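Local coordinates for protein alpha-rhamnosidase (Dictyoglomus thermophilum, PDB 6I60) that probably hydrolyses terminal non-reducing alpha-L-rhamnose residues of alpha-L-rhamnosides, as a glycoside hydrolase, at residues Gly219-Lys224 against Tyr527-Asn532; Met504-Asp509 against Pro550-Tyr555; Asp509-Ala514 against Tyr565-Trp570; Asp558-Thr563 against Gly760-Arg765. One frame throughout, in Å; residues are numbered along the deposited sequence.

Contact 1: residues Gly219-Lys224 against Tyr527-Asn532; sequences GQTDYK and YRKYLN
Lys529 of helix 524-535 reaches across to the backbone of Gln220. The helix belongs to the six-hairpin glycosidase domain, an (alpha/alpha)6 barrel. Gly219-Lys224 is a loop of the N-terminal domain family region, so the contact joins parts of the chain assigned to two families, consistent with a domain interface. Along the helix, Tyr527 packs on Ile568 of helix 564-576, and Arg528 makes a salt bridge to Glu38. Lys529 then carries the contact with Gly219-Lys224. Its CG stands anti to the backbone N (chi1 177°), which directs the chain toward the loop. Bends at chi2 and chi4 bring NZ to Gln220 O. The same NZ also bonds to Ser492 O and pairs with Asp533, so this buried ammonium group has two carbonyls and a carboxylate around it. Without the amine, as with a leucine in its place, Gln220 O would probably lose this donor and Asp533 its positive partner. On the loop side, Asp222 forms an Asx turn through OD1 to Lys224 N. The methyl CG2 of Thr221 is 3.7 Å from Lys529 NZ. Lys529 NZ donates to Gln220 O at 2.9 Å, with a C=O...N angle of 143° and the nitrogen 36° above the carbonyl plane.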
loop_
_atom_site.group_PDB
_atom_site.type_symbol
_atom_site.label_atom_id
_atom_site.label_comp_id
_atom_site.label_asym_id
_atom_site.label_seq_id
_atom_site.Cartn_x
_atom_site.Cartn_y
_atom_site.Cartn_z
ATOM N N GLY A 219 7.043 -8.269 8.206
ATOM C CA GLY A 219 7.084 -6.939 7.643
ATOM C C GLY A 219 8.115 -6.046 8.311
ATOM O O GLY A 219 8.520 -6.248 9.456
ATOM N N GLN A 220 8.541 -5.031 7.566
ATOM C CA GLN A 220 9.546 -4.094 8.052
ATOM C C GLN A 220 8.905 -3.115 9.027
ATOM O O GLN A 220 7.982 -2.379 8.663
ATOM C CB GLN A 220 10.185 -3.351 6.882
ATOM C CG GLN A 220 10.660 -4.257 5.761
ATOM C CD GLN A 220 11.347 -3.491 4.651
ATOM O OE1 GLN A 220 11.572 -2.283 4.760
ATOM N NE2 GLN A 220 11.685 -4.188 3.573
ATOM N N THR A 221 9.392 -3.112 10.266
ATOM C CA THR A 221 8.967 -2.157 11.278
ATOM C C THR A 221 10.184 -1.741 12.089
ATOM O O THR A 221 11.283 -2.276 11.918
ATOM C CB THR A 221 7.898 -2.740 12.213
ATOM O OG1 THR A 221 8.273 -4.065 12.607
ATOM C CG2 THR A 221 6.543 -2.780 11.525
ATOM N N ASP A 222 9.982 -0.773 12.976
ATOM C CA ASP A 222 11.008 -0.420 13.954
ATOM C C ASP A 222 11.089 -1.549 14.973
ATOM O O ASP A 222 10.312 -1.596 15.931
ATOM C CB ASP A 222 10.682 0.912 14.619
ATOM C CG ASP A 222 11.781 1.380 15.554
ATOM O OD1 ASP A 222 12.720 0.595 15.811
ATOM O OD2 ASP A 222 11.707 2.533 16.032
ATOM N N TYR A 223 12.030 -2.475 14.762
ATOM C CA TYR A 223 12.099 -3.677 15.588
ATOM C C TYR A 223 12.389 -3.362 17.050
ATOM O O TYR A 223 12.126 -4.202 17.917
ATOM C CB TYR A 223 13.155 -4.635 15.033
ATOM C CG TYR A 223 12.941 -5.011 13.581
ATOM C CD1 TYR A 223 11.898 -5.848 13.205
ATOM C CD2 TYR A 223 13.781 -4.524 12.586
ATOM C CE1 TYR A 223 11.697 -6.191 11.878
ATOM C CE2 TYR A 223 13.587 -4.861 11.257
ATOM C CZ TYR A 223 12.545 -5.695 10.909
ATOM O OH TYR A 223 12.351 -6.031 9.587
ATOM N N LYS A 224 12.917 -2.172 17.344
ATOM C CA LYS A 224 13.131 -1.791 18.735
ATOM C C LYS A 224 11.822 -1.426 19.423
ATOM O O LYS A 224 11.717 -1.534 20.650
ATOM C CB LYS A 224 14.116 -0.625 18.814
ATOM C CG LYS A 224 15.572 -1.048 18.933
ATOM C CD LYS A 224 16.495 0.160 18.925
ATOM C CE LYS A 224 17.941 -0.248 19.144
ATOM N NZ LYS A 224 18.880 0.824 18.714
ATOM N N TYR A 527 -2.556 0.375 5.210
ATOM C CA TYR A 527 -2.338 1.688 5.804
ATOM C C TYR A 527 -2.514 1.663 7.316
ATOM O O TYR A 527 -1.869 2.445 8.024
ATOM C CB TYR A 527 -3.276 2.712 5.167
ATOM C CG TYR A 527 -2.811 3.167 3.804
ATOM C CD1 TYR A 527 -1.459 3.328 3.531
ATOM C CD2 TYR A 527 -3.719 3.429 2.788
ATOM C CE1 TYR A 527 -1.025 3.739 2.289
ATOM C CE2 TYR A 527 -3.295 3.842 1.539
ATOM C CZ TYR A 527 -1.947 3.995 1.296
ATOM O OH TYR A 527 -1.517 4.405 0.055
ATOM N N ARG A 528 -3.375 0.781 7.828
ATOM C CA ARG A 528 -3.523 0.652 9.273
ATOM C C ARG A 528 -2.219 0.200 9.917
ATOM O O ARG A 528 -1.856 0.669 11.002
ATOM C CB ARG A 528 -4.654 -0.322 9.599
ATOM C CG ARG A 528 -6.033 0.313 9.623
ATOM C CD ARG A 528 -7.117 -0.743 9.752
ATOM N NE ARG A 528 -7.788 -0.685 11.048
ATOM C CZ ARG A 528 -7.819 -1.688 11.920
ATOM N NH1 ARG A 528 -7.214 -2.836 11.639
ATOM N NH2 ARG A 528 -8.455 -1.545 13.075
ATOM N N LYS A 529 -1.498 -0.709 9.257
ATOM C CA LYS A 529 -0.188 -1.116 9.751
ATOM C C LYS A 529 0.823 0.018 9.627
ATOM O O LYS A 529 1.649 0.220 10.523
ATOM C CB LYS A 529 0.294 -2.354 8.993
ATOM C CG LYS A 529 1.684 -2.827 9.386
ATOM C CD LYS A 529 2.674 -2.612 8.259
ATOM C CE LYS A 529 4.027 -3.219 8.587
ATOM N NZ LYS A 529 5.143 -2.337 8.147
ATOM N N TYR A 530 0.771 0.769 8.523
ATOM C CA TYR A 530 1.716 1.864 8.335
ATOM C C TYR A 530 1.406 3.026 9.269
ATOM O O TYR A 530 2.322 3.708 9.746
ATOM C CB TYR A 530 1.706 2.330 6.879
ATOM C CG TYR A 530 2.811 3.311 6.556
ATOM C CD1 TYR A 530 4.142 2.991 6.797
ATOM C CD2 TYR A 530 2.524 4.559 6.017
ATOM C CE1 TYR A 530 5.159 3.886 6.505
ATOM C CE2 TYR A 530 3.535 5.461 5.723
ATOM C CZ TYR A 530 4.850 5.119 5.969
ATOM O OH TYR A 530 5.857 6.012 5.679
ATOM N N LEU A 531 0.120 3.274 9.532
ATOM C CA LEU A 531 -0.248 4.306 10.495
ATOM C C LEU A 531 0.293 3.984 11.880
ATOM O O LEU A 531 0.647 4.896 12.638
ATOM C CB LEU A 531 -1.767 4.470 10.538
ATOM C CG LEU A 531 -2.361 5.431 9.508
ATOM C CD1 LEU A 531 -3.869 5.538 9.676
ATOM C CD2 LEU A 531 -1.702 6.798 9.617
ATOM N N ASN A 532 0.368 2.699 12.225
ATOM C CA ASN A 532 1.013 2.313 13.474
ATOM C C ASN A 532 2.507 2.600 13.427
ATOM O O ASN A 532 3.099 3.000 14.436
ATOM C CB ASN A 532 0.760 0.833 13.764
ATOM C CG ASN A 532 -0.635 0.573 14.294
ATOM O OD1 ASN A 532 -1.277 1.460 14.856
ATOM N ND2 ASN A 532 -1.112 -0.653 14.118
#

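Contact 2: residues Met504-Asp509 against Pro550-Tyr555. With AE3 (2-(2-ethoxyethoxy)ethanol), chain H.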
loop_
_atom_site.group_PDB
_atom_site.type_symbol
_atom_site.label_atom_id
_atom_site.label_comp_id
_atom_site.label_asym_id
_atom_site.label_seq_id
_atom_site.Cartn_x
_atom_site.Cartn_y
_atom_site.Cartn_z
ATOM N N MET A 504 13.398 3.223 1.203
ATOM C CA MET A 504 12.915 3.643 2.508
ATOM C C MET A 504 11.453 4.073 2.427
ATOM O O MET A 504 10.903 4.311 1.349
ATOM C CB MET A 504 13.770 4.787 3.055
ATOM C CG MET A 504 15.165 4.368 3.488
ATOM S SD MET A 504 15.146 2.856 4.467
ATOM C CE MET A 504 16.900 2.570 4.684
ATOM N N GLY A 505 10.824 4.168 3.594
ATOM C CA GLY A 505 9.439 4.585 3.663
ATOM C C GLY A 505 9.284 6.088 3.770
ATOM O O GLY A 505 8.834 6.599 4.801
ATOM N N TRP A 506 9.656 6.804 2.711
ATOM C CA TRP A 506 9.558 8.257 2.714
ATOM C C TRP A 506 8.102 8.692 2.841
ATOM O O TRP A 506 7.234 8.234 2.094
ATOM C CB TRP A 506 10.180 8.829 1.442
ATOM C CG TRP A 506 11.679 8.807 1.451
ATOM C CD1 TRP A 506 12.489 7.805 1.002
ATOM C CD2 TRP A 506 12.548 9.838 1.933
ATOM N NE1 TRP A 506 13.809 8.146 1.175
ATOM C CE2 TRP A 506 13.872 9.391 1.745
ATOM C CE3 TRP A 506 12.337 11.095 2.509
ATOM C CZ2 TRP A 506 14.978 10.154 2.112
ATOM C CZ3 TRP A 506 13.434 11.851 2.870
ATOM C CH2 TRP A 506 14.738 11.379 2.671
ATOM N N MET A 507 7.845 9.590 3.794
ATOM C CA MET A 507 6.474 9.966 4.124
ATOM C C MET A 507 5.822 10.794 3.024
ATOM O O MET A 507 4.607 10.693 2.816
ATOM C CB MET A 507 6.456 10.733 5.443
ATOM C CG MET A 507 6.678 9.862 6.663
ATOM S SD MET A 507 5.132 9.199 7.302
ATOM C CE MET A 507 4.606 10.551 8.357
ATOM N N GLY A 508 6.599 11.617 2.318
ATOM C CA GLY A 508 6.014 12.467 1.293
ATOM C C GLY A 508 5.493 11.675 0.107
ATOM O O GLY A 508 4.377 11.905 -0.368
ATOM N N ASP A 509 6.297 10.730 -0.388
ATOM C CA ASP A 509 5.872 9.925 -1.526
ATOM C C ASP A 509 4.656 9.074 -1.187
ATOM O O ASP A 509 3.793 8.855 -2.044
ATOM C CB ASP A 509 7.024 9.039 -2.001
ATOM C CG ASP A 509 8.312 9.816 -2.195
ATOM O OD1 ASP A 509 8.538 10.790 -1.446
ATOM O OD2 ASP A 509 9.098 9.452 -3.097
ATOM N N PRO A 550 11.955 4.547 10.861
ATOM C CA PRO A 550 13.126 5.440 10.839
ATOM C C PRO A 550 14.453 4.687 10.865
ATOM O O PRO A 550 15.279 4.856 11.766
ATOM C CB PRO A 550 12.908 6.290 12.097
ATOM C CG PRO A 550 12.210 5.371 13.038
ATOM C CD PRO A 550 11.346 4.462 12.201
ATOM N N TYR A 551 14.668 3.835 9.858
ATOM C CA TYR A 551 15.994 3.260 9.665
ATOM C C TYR A 551 17.016 4.359 9.400
ATOM O O TYR A 551 18.162 4.280 9.859
ATOM C CB TYR A 551 15.972 2.248 8.521
ATOM C CG TYR A 551 14.909 1.182 8.672
ATOM C CD1 TYR A 551 14.989 0.233 9.683
ATOM C CD2 TYR A 551 13.823 1.126 7.806
ATOM C CE1 TYR A 551 14.019 -0.743 9.827
ATOM C CE2 TYR A 551 12.846 0.156 7.943
ATOM C CZ TYR A 551 12.951 -0.777 8.953
ATOM O OH TYR A 551 11.984 -1.745 9.092
ATOM N N TRP A 552 16.614 5.388 8.660
ATOM C CA TRP A 552 17.351 6.640 8.563
ATOM C C TRP A 552 16.648 7.664 9.445
ATOM O O TRP A 552 15.481 7.994 9.208
ATOM C CB TRP A 552 17.413 7.135 7.119
ATOM C CG TRP A 552 18.211 6.276 6.185
ATOM C CD1 TRP A 552 19.009 5.221 6.514
ATOM C CD2 TRP A 552 18.285 6.407 4.761
ATOM N NE1 TRP A 552 19.576 4.685 5.381
ATOM C CE2 TRP A 552 19.147 5.395 4.292
ATOM C CE3 TRP A 552 17.705 7.282 3.836
ATOM C CZ2 TRP A 552 19.444 5.235 2.940
ATOM C CZ3 TRP A 552 18.002 7.121 2.495
ATOM C CH2 TRP A 552 18.863 6.106 2.060
ATOM N N SER A 553 17.345 8.157 10.466
ATOM C CA SER A 553 16.749 9.111 11.394
ATOM C C SER A 553 16.826 10.508 10.790
ATOM O O SER A 553 17.903 11.111 10.736
ATOM C CB SER A 553 17.453 9.056 12.747
ATOM O OG SER A 553 16.823 8.126 13.610
ATOM N N ILE A 554 15.689 11.022 10.333
ATOM C CA ILE A 554 15.596 12.382 9.803
ATOM C C ILE A 554 14.502 13.085 10.601
ATOM O O ILE A 554 13.317 13.039 10.259
ATOM C CB ILE A 554 15.316 12.412 8.299
ATOM C CG1 ILE A 554 16.547 11.939 7.528
ATOM C CG2 ILE A 554 14.972 13.822 7.842
ATOM C CD1 ILE A 554 16.421 10.551 6.966
ATOM N N TYR A 555 14.901 13.736 11.691
ATOM C CA TYR A 555 14.007 14.491 12.548
ATOM C C TYR A 555 14.474 15.938 12.644
ATOM O O TYR A 555 15.678 16.190 12.765
ATOM C CB TYR A 555 13.951 13.895 13.961
ATOM C CG TYR A 555 13.247 12.562 14.083
ATOM C CD1 TYR A 555 13.952 11.370 13.985
ATOM C CD2 TYR A 555 11.881 12.497 14.327
ATOM C CE1 TYR A 555 13.315 10.148 14.112
ATOM C CE2 TYR A 555 11.233 11.281 14.455
ATOM C CZ TYR A 555 11.955 10.110 14.349
ATOM O OH TYR A 555 11.315 8.897 14.475
HETATM C C2 AE3 H . 15.598 10.267 17.322
HETATM O O2 AE3 H . 15.841 11.659 17.338
HETATM C C3 AE3 H . 17.214 11.990 17.385
HETATM C C4 AE3 H . 17.349 13.450 17.770
HETATM O O3 AE3 H . 16.513 14.225 16.936
HETATM C C5 AE3 H . 16.690 15.618 17.109
HETATM C C6 AE3 H . 15.958 16.355 16.005
HETATM O O4 AE3 H . 16.358 17.719 16.009
#
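Met504 lays its terminal methyl over one face of the Trp552 indole. This is a CH-pi contact: Met504 CE is 3.7 Å from the centroid of the five-membered ring of Trp552 and 20° off its normal. The methionine chain bends at chi2 (-45°) and crosses the indole at about a right angle. Met504 CG rests near the six-membered ring, 3.9 Å from Trp552 CE3.

Two Met-aromatic contacts follow. Met504 SD stands above the same indole face, 4.7 Å from the five-membered-ring centroid of Trp552. It meets the Tyr551 ring obliquely.

The rest is apolar. Met504 CE touches Tyr551 CB at 4.0 Å. Trp506 CZ2 comes to the edge of the Trp552 ring, 4.3 Å from Trp552 CZ3. The Met504 methyl is likely to lose its aromatic cover, and a gap to open beside Trp506, if a serine takes the place of Trp552.

Bound 2-(2-ethoxyethoxy)ethanol lies by Tyr555, with AE3 C6 3.3 Å from Tyr555 O, and is hydrogen-bonded to Lys539.

Within the six-hairpin glycosidase domain, Trp506, bonded through NE1 to Glu502, is the N-cap residue of helix 507-512. Pro550-Tyr555 belongs to the loop between helices 524-535 and 559-562, and Met507 packs on helix 524-535.

Contact 3: residues Asp509-Ala514 against Tyr565-Trp570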
loop_
_atom_site.group_PDB
_atom_site.type_symbol
_atom_site.label_atom_id
_atom_site.label_comp_id
_atom_site.label_asym_id
_atom_site.label_seq_id
_atom_site.Cartn_x
_atom_site.Cartn_y
_atom_site.Cartn_z
ATOM N N ASP A 509 6.297 10.730 -0.388
ATOM C CA ASP A 509 5.872 9.925 -1.526
ATOM C C ASP A 509 4.656 9.074 -1.187
ATOM O O ASP A 509 3.793 8.855 -2.044
ATOM C CB ASP A 509 7.024 9.039 -2.001
ATOM C CG ASP A 509 8.312 9.816 -2.195
ATOM O OD1 ASP A 509 8.538 10.790 -1.446
ATOM O OD2 ASP A 509 9.098 9.452 -3.097
ATOM N N ALA A 510 4.567 8.596 0.058
ATOM C CA ALA A 510 3.428 7.778 0.457
ATOM C C ALA A 510 2.160 8.608 0.595
ATOM O O ALA A 510 1.058 8.099 0.355
ATOM C CB ALA A 510 3.735 7.060 1.769
ATOM N N GLN A 511 2.291 9.880 0.973
ATOM C CA GLN A 511 1.115 10.724 1.154
ATOM C C GLN A 511 0.512 11.131 -0.185
ATOM O O GLN A 511 -0.711 11.084 -0.360
ATOM C CB GLN A 511 1.486 11.960 1.973
ATOM C CG GLN A 511 0.414 13.037 1.997
ATOM C CD GLN A 511 0.670 14.142 0.990
ATOM O OE1 GLN A 511 1.804 14.596 0.821
ATOM N NE2 GLN A 511 -0.386 14.580 0.314
ATOM N N LEU A 512 1.355 11.528 -1.143
ATOM C CA LEU A 512 0.852 12.052 -2.409
ATOM C C LEU A 512 0.249 10.961 -3.284
ATOM O O LEU A 512 -0.618 11.249 -4.118
ATOM C CB LEU A 512 1.973 12.766 -3.161
ATOM C CG LEU A 512 2.503 14.041 -2.505
ATOM C CD1 LEU A 512 3.866 14.393 -3.068
ATOM C CD2 LEU A 512 1.524 15.193 -2.688
ATOM N N SER A 513 0.689 9.713 -3.124
ATOM C CA SER A 513 0.173 8.605 -3.914
ATOM C C SER A 513 -0.812 7.738 -3.139
ATOM O O SER A 513 -1.201 6.673 -3.629
ATOM C CB SER A 513 1.326 7.746 -4.445
ATOM O OG SER A 513 2.029 7.106 -3.395
ATOM N N ALA A 514 -1.231 8.174 -1.949
ATOM C CA ALA A 514 -2.134 7.357 -1.145
ATOM C C ALA A 514 -3.523 7.282 -1.769
ATOM O O ALA A 514 -4.179 6.236 -1.710
ATOM C CB ALA A 514 -2.210 7.903 0.280
ATOM N N TYR A 565 0.681 11.452 8.263
ATOM C CA TYR A 565 0.011 10.860 9.417
ATOM C C TYR A 565 -1.482 11.163 9.399
ATOM O O TYR A 565 -2.311 10.249 9.463
ATOM C CB TYR A 565 0.649 11.364 10.712
ATOM C CG TYR A 565 0.340 10.505 11.921
ATOM C CD1 TYR A 565 -0.177 9.225 11.776
ATOM C CD2 TYR A 565 0.567 10.977 13.209
ATOM C CE1 TYR A 565 -0.458 8.438 12.876
ATOM C CE2 TYR A 565 0.288 10.197 14.315
ATOM C CZ TYR A 565 -0.224 8.929 14.143
ATOM O OH TYR A 565 -0.504 8.146 15.240
ATOM N N ILE A 566 -1.846 12.443 9.311
ATOM C CA ILE A 566 -3.259 12.803 9.320
ATOM C C ILE A 566 -3.900 12.572 7.955
ATOM O O ILE A 566 -5.094 12.260 7.875
ATOM C CB ILE A 566 -3.441 14.261 9.771
ATOM C CG1 ILE A 566 -2.644 15.195 8.868
ATOM C CG2 ILE A 566 -2.997 14.444 11.204
ATOM C CD1 ILE A 566 -3.445 16.352 8.374
ATOM N N THR A 567 -3.137 12.723 6.870
ATOM C CA THR A 567 -3.713 12.592 5.536
ATOM C C THR A 567 -4.127 11.154 5.254
ATOM O O THR A 567 -5.267 10.893 4.852
ATOM C CB THR A 567 -2.720 13.083 4.480
ATOM O OG1 THR A 567 -2.580 14.505 4.579
ATOM C CG2 THR A 567 -3.200 12.719 3.082
ATOM N N ILE A 568 -3.212 10.204 5.463
ATOM C CA ILE A 568 -3.536 8.803 5.215
ATOM C C ILE A 568 -4.658 8.348 6.139
ATOM O O ILE A 568 -5.553 7.597 5.730
ATOM C CB ILE A 568 -2.276 7.929 5.366
ATOM C CG1 ILE A 568 -1.263 8.273 4.272
ATOM C CG2 ILE A 568 -2.634 6.454 5.306
ATOM C CD1 ILE A 568 0.083 7.610 4.455
ATOM N N ALA A 569 -4.642 8.809 7.390
ATOM C CA ALA A 569 -5.719 8.463 8.312
ATOM C C ALA A 569 -7.048 9.046 7.849
ATOM O O ALA A 569 -8.085 8.378 7.927
ATOM C CB ALA A 569 -5.379 8.940 9.722
ATOM N N TRP A 570 -7.037 10.289 7.360
ATOM C CA TRP A 570 -8.260 10.879 6.825
ATOM C C TRP A 570 -8.725 10.152 5.571
ATOM O O TRP A 570 -9.932 10.068 5.315
ATOM C CB TRP A 570 -8.047 12.365 6.532
ATOM C CG TRP A 570 -9.222 13.022 5.881
ATOM C CD1 TRP A 570 -9.383 13.281 4.551
ATOM C CD2 TRP A 570 -10.405 13.504 6.529
ATOM N NE1 TRP A 570 -10.594 13.894 4.330
ATOM C CE2 TRP A 570 -11.240 14.043 5.529
ATOM C CE3 TRP A 570 -10.840 13.532 7.858
ATOM C CZ2 TRP A 570 -12.483 14.604 5.816
ATOM C CZ3 TRP A 570 -12.075 14.091 8.140
ATOM C CH2 TRP A 570 -12.882 14.618 7.124
#
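Gln511 and Thr567 meet through aliphatic atoms, and no aromatic ring of either segment puts a face or an edge into the contact. The Tyr565 ring packs elsewhere in the barrel: it meets Phe589 edge-to-face, and its OH bonds to His585.

Gln511 CG lies 3.8 Å from the methyl CG2 of Thr567. The two side chains come together at a slant. Thr567 CG2 is anti to its own backbone N, while OG1 sits beside that N (chi1 -70°) and bonds back to Thr563 O, four residues earlier. The hydroxyl is satisfied there, and the methyl is left to pack on the glutamine.

Ile568 supplies the second patch. Its CG1 is 4.1 Å from Ala514 CB, and its CD1 is 4.2 Å from Ala510 O. Small side chains at Ala510 and Ala514 are consistent with the close approach, Gln511 CA to Ile568 CA 6.5 Å.

Where helix 507-512 ends, Ser513 OG donates to Asp509 O at 2.8 Å, tilted 20° from the carbonyl plane. This bond folds the serine back onto the last turn of that helix.

The contact thus packs helix 507-512 and the start of helix 514-520 against helix 564-576 inside the (alpha/alpha)6 barrel. Helix 626-648 covers Gln511 and Thr567, and Leu512 packs on helix 761-773.

Contact 4: residues Asp558-Thr563 against Gly760-Arg765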
loop_
_atom_site.group_PDB
_atom_site.type_symbol
_atom_site.label_atom_id
_atom_site.label_comp_id
_atom_site.label_asym_id
_atom_site.label_seq_id
_atom_site.Cartn_x
_atom_site.Cartn_y
_atom_site.Cartn_z
ATOM N N ASP A 558 9.735 17.330 7.137
ATOM C CA ASP A 558 9.163 18.388 6.321
ATOM C C ASP A 558 7.643 18.374 6.461
ATOM O O ASP A 558 7.035 17.299 6.499
ATOM C CB ASP A 558 9.563 18.204 4.855
ATOM C CG ASP A 558 9.236 19.414 3.994
ATOM O OD1 ASP A 558 8.042 19.638 3.699
ATOM O OD2 ASP A 558 10.175 20.138 3.604
ATOM N N PRO A 559 7.003 19.541 6.564
ATOM C CA PRO A 559 5.535 19.552 6.682
ATOM C C PRO A 559 4.833 18.871 5.519
ATOM O O PRO A 559 3.806 18.212 5.724
ATOM C CB PRO A 559 5.205 21.048 6.760
ATOM C CG PRO A 559 6.445 21.676 7.305
ATOM C CD PRO A 559 7.584 20.884 6.731
ATOM N N ALA A 560 5.365 18.999 4.300
ATOM C CA ALA A 560 4.796 18.289 3.161
ATOM C C ALA A 560 5.004 16.784 3.260
ATOM O O ALA A 560 4.310 16.027 2.573
ATOM C CB ALA A 560 5.399 18.807 1.855
ATOM N N TRP A 561 5.944 16.341 4.092
ATOM C CA TRP A 561 6.216 14.926 4.300
ATOM C C TRP A 561 5.473 14.385 5.518
ATOM O O TRP A 561 4.752 13.387 5.419
ATOM C CB TRP A 561 7.727 14.706 4.454
ATOM C CG TRP A 561 8.431 14.330 3.181
ATOM C CD1 TRP A 561 9.187 13.216 2.965
ATOM C CD2 TRP A 561 8.450 15.072 1.954
ATOM N NE1 TRP A 561 9.673 13.214 1.680
ATOM C CE2 TRP A 561 9.235 14.342 1.038
ATOM C CE3 TRP A 561 7.881 16.280 1.540
ATOM C CZ2 TRP A 561 9.462 14.779 -0.265
ATOM C CZ3 TRP A 561 8.108 16.711 0.246
ATOM C CH2 TRP A 561 8.891 15.963 -0.640
ATOM N N SER A 562 5.623 15.047 6.668
ATOM C CA SER A 562 5.016 14.577 7.907
ATOM C C SER A 562 3.497 14.645 7.889
ATOM O O SER A 562 2.861 14.083 8.788
ATOM C CB SER A 562 5.551 15.384 9.089
ATOM O OG SER A 562 6.937 15.165 9.271
ATOM N N THR A 563 2.900 15.312 6.899
ATOM C CA THR A 563 1.447 15.357 6.788
ATOM C C THR A 563 0.836 13.995 6.483
ATOM O O THR A 563 -0.392 13.867 6.517
ATOM C CB THR A 563 1.032 16.351 5.703
ATOM O OG1 THR A 563 -0.381 16.575 5.773
ATOM C CG2 THR A 563 1.386 15.810 4.328
ATOM N N GLY A 760 6.398 20.285 -9.045
ATOM C CA GLY A 760 7.019 19.119 -8.453
ATOM C C GLY A 760 5.993 18.092 -8.020
ATOM O O GLY A 760 4.857 18.061 -8.499
ATOM N N ILE A 761 6.406 17.239 -7.080
ATOM C CA ILE A 761 5.532 16.155 -6.643
ATOM C C ILE A 761 4.345 16.689 -5.849
ATOM O O ILE A 761 3.250 16.115 -5.897
ATOM C CB ILE A 761 6.332 15.116 -5.834
ATOM C CG1 ILE A 761 6.931 15.745 -4.576
ATOM C CG2 ILE A 761 7.436 14.514 -6.682
ATOM C CD1 ILE A 761 7.496 14.730 -3.612
ATOM N N VAL A 762 4.529 17.793 -5.121
ATOM C CA VAL A 762 3.467 18.307 -4.260
ATOM C C VAL A 762 2.369 18.957 -5.093
ATOM O O VAL A 762 1.188 18.612 -4.971
ATOM C CB VAL A 762 4.041 19.291 -3.224
ATOM C CG1 VAL A 762 2.927 20.133 -2.619
ATOM C CG2 VAL A 762 4.808 18.544 -2.140
ATOM N N ALA A 763 2.741 19.908 -5.951
ATOM C CA ALA A 763 1.750 20.664 -6.704
ATOM C C ALA A 763 1.140 19.869 -7.852
ATOM O O ALA A 763 0.028 20.192 -8.284
ATOM C CB ALA A 763 2.369 21.956 -7.238
ATOM N N THR A 764 1.834 18.844 -8.359
ATOM C CA THR A 764 1.236 18.001 -9.390
ATOM C C THR A 764 0.023 17.253 -8.857
ATOM O O THR A 764 -0.914 16.970 -9.612
ATOM C CB THR A 764 2.264 17.010 -9.938
ATOM O OG1 THR A 764 3.486 17.697 -10.228
ATOM C CG2 THR A 764 1.749 16.351 -11.209
ATOM N N ARG A 765 0.021 16.934 -7.561
ATOM C CA ARG A 765 -1.112 16.251 -6.949
ATOM C C ARG A 765 -2.356 17.131 -6.880
ATOM O O ARG A 765 -3.471 16.603 -6.800
ATOM C CB ARG A 765 -0.724 15.769 -5.548
ATOM C CG ARG A 765 -1.726 14.832 -4.892
ATOM C CD ARG A 765 -2.309 15.453 -3.634
ATOM N NE ARG A 765 -3.456 14.708 -3.123
ATOM C CZ ARG A 765 -4.712 14.911 -3.508
ATOM N NH1 ARG A 765 -4.988 15.838 -4.417
ATOM N NH2 ARG A 765 -5.692 14.188 -2.985
#
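Ala560 and Trp561 of the short helix 559-562 pack on Ile761 and Val762 at the start of helix 761-773, within the (alpha/alpha)6 barrel. The contact is buried and apolar, and no hydrogen bond crosses it.

Ala560 points its CB toward Val762, and Val762 CG2 lies 4.0 Å from it. Val762 CG2 is the branch beside its own backbone N, with CG1 anti to that N (chi1 163°). Trp561 brings the benzo part of its indole across. Ile761 and Trp561 cross at about a right angle, and the approach to the ring is oblique. Ile761 CG1 sits between its backbone N and carbonyl carbon (chi1 61°), and from there the extended branch carries CD1 to the benzo part of the indole. Val762 CG2 is a more distant neighbour, 4.5 Å from Trp561 CZ3.

The indole nitrogen is not used in this contact. Trp561 NE1 bonds to a bound triethylene glycol, probably from the crystallisation liquor. On the Gly760-Arg765 side, Arg765 makes a salt bridge to Glu515.

Asp558 is the N-cap of the short helix. Its OD1 accepts from Ala560 N at 2.8 Å through the anti lone pair, and its backbone O accepts from both Trp561 N and Ser562 N. These bonds are consistent with a well-held first turn, from which Ala560 and Trp561 meet helix 761-773. Trp561 CH2 meets Ile761 CD1 at 3.5 Å.

Contacts 2, 3 and 4 lie wholly in the six-hairpin glycosidase domain. Contact 1 ties that domain to the N-terminal domain region, across 302 intervening residues. Contacts 2 and 3 share Asp509 and helix 507-512, with centres about 14 Å apart. Contacts 3 and 4, about 10 Å between centres, touch where Leu512 packs on Ile761 and Arg765. Contacts 2 and 4, about 14 Å apart, touch where Trp561 meets Trp506, Met507 and Gly508. Contact 1 touches contact 2 through a probable Thr221 O to Tyr551 OH hydrogen bond, and contact 3 through Tyr527 and Leu531. Contact 4 follows contacts 1 and 2 in series; the other pairs cross, so this part of the barrel is interleaved in sequence.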